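Local coordinates for SusD family protein (Bacteroides uniformis, PDB 7KV1) that probably binds beta-glucan at the cell surface, as a SusD-family glycan-binding protein of a human gut bacterium, at residues K352-D355 with A356-V360. Numbering follows the deposited sequence.
Sequences KRRD and ATCWV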
# COMPACT_ATOMS: atom_id res chain seq x y z
N LYS A 352 7.49 -2.76 21.15
CA LYS A 352 8.48 -3.55 20.40
C LYS A 352 8.53 -3.07 18.95
O LYS A 352 9.50 -3.41 18.28
CB LYS A 352 8.18 -5.04 20.48
CG LYS A 352 8.38 -5.64 21.86
CD LYS A 352 8.02 -7.09 21.92
CE LYS A 352 8.28 -7.67 23.29
NZ LYS A 352 7.88 -9.10 23.32
N ARG A 353 7.53 -2.33 18.47
CA ARG A 353 7.51 -1.88 17.06
C ARG A 353 8.53 -0.76 16.86
O ARG A 353 9.00 -0.64 15.74
CB ARG A 353 6.11 -1.43 16.65
CG ARG A 353 5.13 -2.59 16.65
CD ARG A 353 3.69 -2.16 16.46
NE ARG A 353 3.21 -1.40 17.62
CZ ARG A 353 1.94 -1.20 17.91
NH1 ARG A 353 1.00 -1.69 17.13
NH2 ARG A 353 1.63 -0.50 18.98
N ARG A 354 8.87 -0.02 17.90
CA ARG A 354 9.77 1.15 17.73
C ARG A 354 11.12 0.72 17.14
O ARG A 354 11.52 1.31 16.14
CB ARG A 354 10.03 1.90 19.03
CG ARG A 354 10.86 3.16 18.78
CD ARG A 354 11.02 3.99 20.02
NE ARG A 354 12.00 3.38 20.90
CZ ARG A 354 12.39 3.88 22.06
NH1 ARG A 354 11.85 5.00 22.53
NH2 ARG A 354 13.30 3.26 22.77
N ASP A 355 11.81 -0.25 17.73
CA ASP A 355 13.15 -0.63 17.20
C ASP A 355 13.00 -1.37 15.85
O ASP A 355 13.89 -1.22 15.02
CB ASP A 355 13.97 -1.36 18.26
CG ASP A 355 14.39 -0.49 19.44
OD1 ASP A 355 14.22 0.79 19.40
OD2 ASP A 355 14.86 -1.09 20.40
N ALA A 356 11.90 -2.05 15.57
CA ALA A 356 11.70 -2.72 14.25
C ALA A 356 11.30 -1.70 13.18
O ALA A 356 11.32 -2.06 11.98
CB ALA A 356 10.63 -3.78 14.32
N THR A 357 10.91 -0.50 13.58
CA THR A 357 10.36 0.53 12.64
C THR A 357 11.45 1.54 12.33
O THR A 357 11.57 1.98 11.17
CB THR A 357 9.09 1.15 13.24
OG1 THR A 357 8.09 0.13 13.33
CG2 THR A 357 8.58 2.30 12.40
N CYS A 358 12.20 1.94 13.35
CA CYS A 358 13.07 3.12 13.35
C CYS A 358 14.52 2.66 13.39
O CYS A 358 14.93 2.08 14.42
CB CYS A 358 12.76 4.03 14.53
SG CYS A 358 11.01 4.49 14.67
N TRP A 359 15.26 2.87 12.32
CA TRP A 359 16.73 2.67 12.29
C TRP A 359 17.39 3.98 12.70
O TRP A 359 17.33 4.94 11.92
CB TRP A 359 17.16 2.21 10.91
CG TRP A 359 18.64 2.14 10.72
CD1 TRP A 359 19.61 2.01 11.67
CD2 TRP A 359 19.31 2.13 9.44
NE1 TRP A 359 20.84 1.92 11.08
CE2 TRP A 359 20.68 1.98 9.71
CE3 TRP A 359 18.87 2.23 8.12
CZ2 TRP A 359 21.62 2.00 8.68
CZ3 TRP A 359 19.79 2.20 7.10
CH2 TRP A 359 21.15 2.07 7.39
N VAL A 360 17.88 4.05 13.94
CA VAL A 360 18.44 5.30 14.52
C VAL A 360 19.95 5.20 14.34
O VAL A 360 20.55 4.22 14.82
CB VAL A 360 18.09 5.48 16.00
CG1 VAL A 360 18.79 6.70 16.59
CG2 VAL A 360 16.59 5.59 16.23
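Thr357 turns its hydroxyl back onto the carbonyl of Arg353, one helical turn earlier. From CB outward, the side chain of Thr357 stays close to that carbonyl: CB lies 3.1 Å from Arg353 O, and OG1 closes on the same oxygen as a hydrogen-bond donor at 2.7 Å, coming from above the carbonyl plane, 40° out of it. With OG1 beside its own backbone N (chi1 -65°), the hydroxyl faces the preceding turn; CG2, the other branch, is anti to that N. Phe272 and Val463 also touch this side chain. Replaced by an alanine, Thr357 would lose OG1 and CG2, which would probably leave Arg353 O without this hydroxyl donor and open a gap beside Phe272 and Val463.

The next carbonyl along takes two backbone donors. Cys358 N donates to Arg354 O at 2.9 Å and Thr357 N to the same oxygen at 3.2 Å. Cys358 CB and SG lie beside Arg354 O, SG at 3.5 Å. Arg353 itself sends its guanidinium away from the turn to Asp351, Glu457 and Glu461, tying the short helix to helix 451-461.

Cys358 is where helical geometry ends, and strand 358-360 pairs antiparallel with 376-378: this is the last turn of a short helix, with a threonine hydroxyl bonded back to the i-4 carbonyl, running directly into a small two-stranded antiparallel sheet of the SusD-family region.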